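Local coordinates for protein endonuclease V (Bacillus subtilis, PDB 3GA2) that probably repairs deaminated DNA by nicking the strand at the second phosphodiester bond 3' to a deoxyinosine, using magnesium as cofactor, at residues Phe22-Lys25 with Asn26-Asn29; Ile168-Gly172 with Glu173-Arg177; Asp197-Ser200 with Ser201-Thr205. The protein carries 1 engineered substitution. All blocks are in the same frame, centred on the assembly; numbering follows the deposited sequence.

Contact 1: Phe22-Lys25 with Asn26-Asn29; sequences FNLK and NRIN
Asn26, Arg27 and Ile28 each turn a backbone N-H back to the residue three places earlier. The bond from Arg27 N to Leu24 O is the shortest of the three at 2.7 Å. That from Asn26 N to Asn23 O is longer, and that from Ile28 N to Lys25 O is weak at 3.4 Å. Ile28 sets its CG1 against the same Lys25 oxygen that its N-H reaches, with CG1 3.4 Å from Lys25 O, and its CD1 then reaches Lys25 CG at 4.0 Å, so that the two chains pass at a slant. Lys25 can offer a methylene here because its CG lies opposite the backbone N (chi1 -174°), while a bend further out at chi3 sends NZ off to a hydrogen bond with Asn124. An alanine in place of Ile28 lacks the CG1-CD1 arm, and the aliphatic part of Lys25 would probably be left without its apolar neighbour. On another side of the turn, Arg27 sets CB against Leu24 O at 3.2 Å, and its guanidinium NH1 comes obliquely to Leu24 CD2 at 4.0 Å. Leu24 itself is buried among Val6, Met126, His131 and Phe134, and Arg27 also rests on Phe134. The Asn26 amide folds back over the preceding turn, placing ND2 2.7 Å from Phe22 O, although the angle is too poor for a hydrogen bond. Taken together, a run of bonds with the three-residue spacing of a 3-10 turn, finishing in a type I beta turn from Lys25 to Ile28, illustrates how a helix, here 14-25, gives way to a loop beside helix 128-136.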
loop_
_atom_site.group_PDB
_atom_site.type_symbol
_atom_site.label_atom_id
_atom_site.label_comp_id
_atom_site.label_asym_id
_atom_site.label_seq_id
_atom_site.Cartn_x
_atom_site.Cartn_y
_atom_site.Cartn_z
ATOM N N PHE A 22 11.759 -1.852 14.001
ATOM C CA PHE A 22 13.108 -1.306 14.069
ATOM C C PHE A 22 14.128 -2.162 13.330
ATOM O O PHE A 22 15.090 -1.646 12.759
ATOM C CB PHE A 22 13.520 -1.107 15.532
ATOM C CG PHE A 22 12.931 0.131 16.161
ATOM C CD1 PHE A 22 13.135 1.382 15.585
ATOM C CD2 PHE A 22 12.193 0.052 17.337
ATOM C CE1 PHE A 22 12.612 2.534 16.170
ATOM C CE2 PHE A 22 11.666 1.201 17.928
ATOM C CZ PHE A 22 11.880 2.443 17.342
ATOM N N ASN A 23 13.915 -3.470 13.326
ATOM C CA ASN A 23 14.826 -4.363 12.630
ATOM C C ASN A 23 14.690 -4.165 11.126
ATOM O O ASN A 23 15.668 -3.896 10.435
ATOM C CB ASN A 23 14.519 -5.818 12.993
ATOM C CG ASN A 23 15.044 -6.199 14.364
ATOM O OD1 ASN A 23 14.712 -7.258 14.899
ATOM N ND2 ASN A 23 15.879 -5.340 14.935
ATOM N N LEU A 24 13.467 -4.293 10.624
ATOM C CA LEU A 24 13.218 -4.138 9.198
ATOM C C LEU A 24 13.515 -2.727 8.701
ATOM O O LEU A 24 13.985 -2.546 7.578
ATOM C CB LEU A 24 11.768 -4.500 8.883
ATOM C CG LEU A 24 11.372 -5.936 9.233
ATOM C CD1 LEU A 24 9.895 -6.125 8.940
ATOM C CD2 LEU A 24 12.215 -6.926 8.434
ATOM N N LYS A 25 13.252 -1.734 9.546
ATOM C CA LYS A 25 13.481 -0.343 9.186
ATOM C C LYS A 25 14.926 -0.097 8.770
ATOM O O LYS A 25 15.197 0.745 7.918
ATOM C CB LYS A 25 13.116 0.576 10.356
ATOM C CG LYS A 25 13.185 2.051 10.020
ATOM C CD LYS A 25 12.578 2.918 11.113
ATOM C CE LYS A 25 13.353 2.836 12.408
ATOM N NZ LYS A 25 12.811 3.785 13.417
ATOM N N ASN A 26 15.855 -0.830 9.366
ATOM C CA ASN A 26 17.256 -0.655 9.025
ATOM C C ASN A 26 17.602 -1.386 7.735
ATOM O O ASN A 26 18.739 -1.338 7.269
ATOM C CB ASN A 26 18.143 -1.137 10.174
ATOM C CG ASN A 26 17.985 -0.288 11.420
ATOM O OD1 ASN A 26 18.134 0.936 11.374
ATOM N ND2 ASN A 26 17.681 -0.929 12.542
ATOM N N ARG A 27 16.609 -2.053 7.155
ATOM C CA ARG A 27 16.805 -2.794 5.912
ATOM C C ARG A 27 16.083 -2.124 4.740
ATOM O O ARG A 27 15.926 -2.719 3.674
ATOM C CB ARG A 27 16.312 -4.236 6.079
ATOM C CG ARG A 27 17.107 -5.050 7.094
ATOM C CD ARG A 27 16.490 -6.427 7.319
ATOM N NE ARG A 27 16.339 -7.169 6.068
ATOM C CZ ARG A 27 15.784 -8.374 5.969
ATOM N NH1 ARG A 27 15.321 -8.991 7.049
ATOM N NH2 ARG A 27 15.683 -8.960 4.784
ATOM N N ILE A 28 15.648 -0.887 4.943
ATOM C CA ILE A 28 14.955 -0.147 3.898
ATOM C C ILE A 28 15.947 0.383 2.873
ATOM O O ILE A 28 16.982 0.947 3.227
ATOM C CB ILE A 28 14.161 1.037 4.487
ATOM C CG1 ILE A 28 13.027 0.492 5.357
ATOM C CG2 ILE A 28 13.635 1.930 3.366
ATOM C CD1 ILE A 28 12.281 1.531 6.145
ATOM N N ASN A 29 15.626 0.193 1.600
ATOM C CA ASN A 29 16.488 0.657 0.530
ATOM C C ASN A 29 15.687 1.347 -0.559
ATOM O O ASN A 29 14.987 0.697 -1.333
ATOM C CB ASN A 29 17.270 -0.510 -0.071
ATOM C CG ASN A 29 18.018 -0.112 -1.320
ATOM O OD1 ASN A 29 18.646 0.941 -1.365
ATOM N ND2 ASN A 29 17.957 -0.950 -2.342
#

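Contact 2: Ile168-Gly172 with Glu173-Arg177; sequences IIIDG and EVYGR
Ile170 lays its CD1 methyl over the centre of the Tyr175 ring, 3.9 Å from the centroid and 8° off the ring normal, a nearly ideal CH-pi contact. Its CB meets the same ring nearer the rim, 3.6 Å from Tyr175 CE2, and the two side chains cross at about a right angle. The ring's phenol end is tied to the turn through a water, which lies in the ring plane 2.5 Å from Tyr175 OH and donates to Asp171 OD2 at 2.7 Å. On the face carrying Ile169 and Val174 the packing is thinner, with Ile169 CG1 4.2 Å from Val174 CG2. Behind these side chains stands the backbone. Ile170 and Glu173 exchange two hydrogen bonds around a type I' turn, whose residues Asp171 and Gly172 both have positive phi, a value that favours glycine at the second position. One step further, Tyr175 N bonds Ile168 O, and Ile168 N bonds Gly176 O at 2.8 Å. The register slips there by one residue, a beta bulge in which Tyr175 is the extra residue. The resulting two-residue hairpin places strand 165-170 at the margin of the sheet and 173-179 inside it, next to strand 188-194, with Arg177 hydrogen-bonded through its backbone to Leu190; Val174 and Arg177 also lean on Leu198 of helix 198-207.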
loop_
_atom_site.group_PDB
_atom_site.type_symbol
_atom_site.label_atom_id
_atom_site.label_comp_id
_atom_site.label_asym_id
_atom_site.label_seq_id
_atom_site.Cartn_x
_atom_site.Cartn_y
_atom_site.Cartn_z
ATOM N N ILE A 168 6.745 16.279 1.522
ATOM C CA ILE A 168 6.385 16.323 2.928
ATOM C C ILE A 168 7.705 16.086 3.641
ATOM O O ILE A 168 8.238 14.981 3.613
ATOM C CB ILE A 168 5.403 15.206 3.268
ATOM C CG1 ILE A 168 4.148 15.365 2.413
ATOM C CG2 ILE A 168 5.066 15.238 4.759
ATOM C CD1 ILE A 168 3.253 14.141 2.402
ATOM N N ILE A 169 8.240 17.134 4.258
ATOM C CA ILE A 169 9.520 17.031 4.935
ATOM C C ILE A 169 9.395 17.138 6.451
ATOM O O ILE A 169 8.702 18.011 6.975
ATOM C CB ILE A 169 10.495 18.105 4.397
ATOM C CG1 ILE A 169 10.522 18.049 2.862
ATOM C CG2 ILE A 169 11.898 17.858 4.946
ATOM C CD1 ILE A 169 11.476 19.034 2.205
ATOM N N ILE A 170 10.070 16.226 7.148
ATOM C CA ILE A 170 10.059 16.170 8.605
ATOM C C ILE A 170 11.499 15.959 9.062
ATOM O O ILE A 170 12.164 15.023 8.619
ATOM C CB ILE A 170 9.172 15.000 9.088
ATOM C CG1 ILE A 170 7.749 15.183 8.549
ATOM C CG2 ILE A 170 9.141 14.939 10.601
ATOM C CD1 ILE A 170 6.839 14.038 8.850
ATOM N N ASP A 171 11.984 16.834 9.937
ATOM C CA ASP A 171 13.364 16.743 10.427
ATOM C C ASP A 171 14.360 16.793 9.272
ATOM O O ASP A 171 15.420 16.168 9.333
ATOM C CB ASP A 171 13.594 15.447 11.217
ATOM C CG ASP A 171 12.801 15.399 12.509
ATOM O OD1 ASP A 171 12.717 16.441 13.195
ATOM O OD2 ASP A 171 12.281 14.313 12.844
ATOM N N GLY A 172 14.022 17.521 8.214
ATOM C CA GLY A 172 14.930 17.628 7.082
ATOM C C GLY A 172 14.971 16.392 6.203
ATOM O O GLY A 172 15.867 16.248 5.375
ATOM N N GLU A 173 14.008 15.495 6.379
ATOM C CA GLU A 173 13.954 14.285 5.568
ATOM C C GLU A 173 12.649 14.206 4.800
ATOM O O GLU A 173 11.591 14.587 5.306
ATOM C CB GLU A 173 14.129 13.045 6.445
ATOM C CG GLU A 173 15.585 12.739 6.748
ATOM C CD GLU A 173 15.773 11.490 7.583
ATOM O OE1 GLU A 173 15.116 10.469 7.285
ATOM O OE2 GLU A 173 16.592 11.530 8.530
ATOM N N VAL A 174 12.725 13.725 3.566
ATOM C CA VAL A 174 11.534 13.604 2.742
ATOM C C VAL A 174 10.801 12.304 3.048
ATOM O O VAL A 174 11.292 11.224 2.726
ATOM C CB VAL A 174 11.879 13.611 1.243
ATOM C CG1 VAL A 174 10.613 13.371 0.431
ATOM C CG2 VAL A 174 12.514 14.933 0.858
ATOM N N TYR A 175 9.630 12.403 3.663
ATOM C CA TYR A 175 8.851 11.206 3.976
ATOM C C TYR A 175 7.998 10.754 2.799
ATOM O O TYR A 175 7.733 9.563 2.639
ATOM C CB TYR A 175 7.939 11.441 5.185
ATOM C CG TYR A 175 8.622 11.278 6.526
ATOM C CD1 TYR A 175 8.047 10.488 7.528
ATOM C CD2 TYR A 175 9.828 11.916 6.802
ATOM C CE1 TYR A 175 8.656 10.337 8.774
ATOM C CE2 TYR A 175 10.448 11.773 8.045
ATOM C CZ TYR A 175 9.861 10.984 9.021
ATOM O OH TYR A 175 10.489 10.822 10.230
ATOM N N GLY A 176 7.569 11.713 1.984
ATOM C CA GLY A 176 6.739 11.406 0.833
ATOM C C GLY A 176 6.255 12.683 0.159
ATOM O O GLY A 176 6.840 13.746 0.356
ATOM N N ARG A 177 5.192 12.589 -0.631
ATOM C CA ARG A 177 4.659 13.757 -1.323
ATOM C C ARG A 177 3.135 13.866 -1.267
ATOM O O ARG A 177 2.432 12.861 -1.160
ATOM C CB ARG A 177 5.093 13.741 -2.799
ATOM C CG ARG A 177 6.587 13.948 -3.029
ATOM C CD ARG A 177 6.990 13.773 -4.492
ATOM N NE ARG A 177 8.400 14.100 -4.702
ATOM C CZ ARG A 177 9.066 13.874 -5.832
ATOM N NH1 ARG A 177 8.452 13.315 -6.868
ATOM N NH2 ARG A 177 10.346 14.212 -5.928
HETATM O O HOH W 1 12.340 12.079 11.286
#

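Contact 3: Asp197-Ser200 with Ser201-Thr205; sequences DLDS and SYQIT
Asp197 O receives two donors from Ser201, the backbone N at 3.0 Å and the hydroxyl OG at 3.1 Å, the latter from above the carbonyl plane. The carboxylate of Asp197 is equally occupied as the N-cap: OD1 accepts Ser200 N at 2.6 Å nearly along its C-O axis, and Ser200 OG, also at 2.6 Å, on its syn side. Ser200 OG can do so because it sits beside its own backbone N (chi1 -57°), and it also bonds Ile34 N, while Asp197 OD2 bonds Thr33. Packing stays close one turn on, where Ile204 CG1 lies 3.2 Å from Ser200 O, and Thr205 N and OG1 take Ser201 O from opposite faces. The outer side is looser. Asp199 and Gln203 run side by side in the same direction, their carboxylate and amide planes 40° apart, and their side chains come no nearer to each other than 4.2 Å, Asp199 OD2 to Gln203 CG. Thus the capped first turns of helix 198-207 set Ser201, Ile204 and Thr205 against Ile141 of strand 140-144, whereas Tyr202 packs on Leu190 of strand 188-194 and Leu179 of strand 173-179.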
loop_
_atom_site.group_PDB
_atom_site.type_symbol
_atom_site.label_atom_id
_atom_site.label_comp_id
_atom_site.label_asym_id
_atom_site.label_seq_id
_atom_site.Cartn_x
_atom_site.Cartn_y
_atom_site.Cartn_z
ATOM N N ASP A 197 12.943 4.431 -5.510
ATOM C CA ASP A 197 13.098 5.827 -5.111
ATOM C C ASP A 197 11.804 6.620 -5.289
ATOM O O ASP A 197 10.851 6.154 -5.922
ATOM C CB ASP A 197 14.248 6.503 -5.875
ATOM C CG ASP A 197 14.051 6.507 -7.378
ATOM O OD1 ASP A 197 12.905 6.498 -7.854
ATOM O OD2 ASP A 197 15.067 6.538 -8.100
ATOM N N LEU A 198 11.767 7.817 -4.713
ATOM C CA LEU A 198 10.579 8.656 -4.788
ATOM C C LEU A 198 10.228 9.050 -6.217
ATOM O O LEU A 198 9.059 9.084 -6.592
ATOM C CB LEU A 198 10.764 9.915 -3.939
ATOM C CG LEU A 198 9.504 10.778 -3.813
ATOM C CD1 LEU A 198 8.324 9.895 -3.410
ATOM C CD2 LEU A 198 9.726 11.885 -2.775
ATOM N N ASP A 199 11.249 9.348 -7.010
ATOM C CA ASP A 199 11.042 9.742 -8.391
ATOM C C ASP A 199 10.296 8.668 -9.166
ATOM O O ASP A 199 9.343 8.959 -9.884
ATOM C CB ASP A 199 12.379 10.001 -9.070
ATOM C CG ASP A 199 12.255 10.955 -10.217
ATOM O OD1 ASP A 199 12.030 12.156 -9.951
ATOM O OD2 ASP A 199 12.375 10.520 -11.380
ATOM N N SER A 200 10.739 7.423 -9.022
ATOM C CA SER A 200 10.108 6.320 -9.728
ATOM C C SER A 200 8.713 6.073 -9.174
ATOM O O SER A 200 7.793 5.777 -9.926
ATOM C CB SER A 200 10.955 5.052 -9.605
ATOM O OG SER A 200 12.275 5.270 -10.099
ATOM N N SER A 201 8.553 6.185 -7.858
ATOM C CA SER A 201 7.247 5.976 -7.250
ATOM C C SER A 201 6.275 6.975 -7.847
ATOM O O SER A 201 5.129 6.647 -8.148
ATOM C CB SER A 201 7.322 6.173 -5.736
ATOM O OG SER A 201 8.078 5.145 -5.134
ATOM N N TYR A 202 6.753 8.202 -8.007
ATOM C CA TYR A 202 5.958 9.280 -8.574
ATOM C C TYR A 202 5.626 9.044 -10.044
ATOM O O TYR A 202 4.481 9.218 -10.460
ATOM C CB TYR A 202 6.700 10.612 -8.416
ATOM C CG TYR A 202 6.091 11.749 -9.207
ATOM C CD1 TYR A 202 6.588 12.086 -10.467
ATOM C CD2 TYR A 202 5.013 12.475 -8.707
ATOM C CE1 TYR A 202 6.030 13.120 -11.211
ATOM C CE2 TYR A 202 4.443 13.515 -9.445
ATOM C CZ TYR A 202 4.957 13.832 -10.694
ATOM O OH TYR A 202 4.413 14.871 -11.421
ATOM N N GLN A 203 6.624 8.650 -10.826
ATOM C CA GLN A 203 6.424 8.408 -12.256
ATOM C C GLN A 203 5.488 7.242 -12.531
ATOM O O GLN A 203 4.644 7.311 -13.427
ATOM C CB GLN A 203 7.760 8.143 -12.948
ATOM C CG GLN A 203 8.698 9.337 -13.026
ATOM C CD GLN A 203 8.058 10.554 -13.671
ATOM O OE1 GLN A 203 7.317 10.441 -14.648
ATOM N NE2 GLN A 203 8.357 11.732 -13.133
ATOM N N ILE A 204 5.650 6.160 -11.777
ATOM C CA ILE A 204 4.794 4.997 -11.954
ATOM C C ILE A 204 3.360 5.347 -11.559
ATOM O O ILE A 204 2.412 4.967 -12.247
ATOM C CB ILE A 204 5.281 3.800 -11.102
ATOM C CG1 ILE A 204 6.636 3.306 -11.622
ATOM C CG2 ILE A 204 4.253 2.674 -11.146
ATOM C CD1 ILE A 204 7.221 2.144 -10.828
ATOM N N THR A 205 3.198 6.081 -10.460
ATOM C CA THR A 205 1.860 6.461 -10.006
ATOM C C THR A 205 1.134 7.308 -11.048
ATOM O O THR A 205 -0.021 7.035 -11.382
ATOM C CB THR A 205 1.911 7.237 -8.665
ATOM O OG1 THR A 205 2.406 6.375 -7.633
ATOM C CG2 THR A 205 0.516 7.728 -8.272
#

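In the fold
All three contacts are local: contact 1 ends a helix, contact 3 begins one, and contact 2 turns a hairpin. Contact 1 is a surface contact where helix 14-25 passes into a loop, held largely by main-chain bonds, with Leu24 its one buried residue. Contacts 2 and 3 are each part buried and part exposed: the hairpin turns a CH-pi contact inward and a water-bridged turn outward, whereas the helix start relies on a carboxylate N-cap and serine hydroxyl bonds. These two also touch directly, joining hairpin to helix 198-207. Contact 1 stays apart, its nearest atoms about 8 Å from contact 2 and about 6 Å from contact 3.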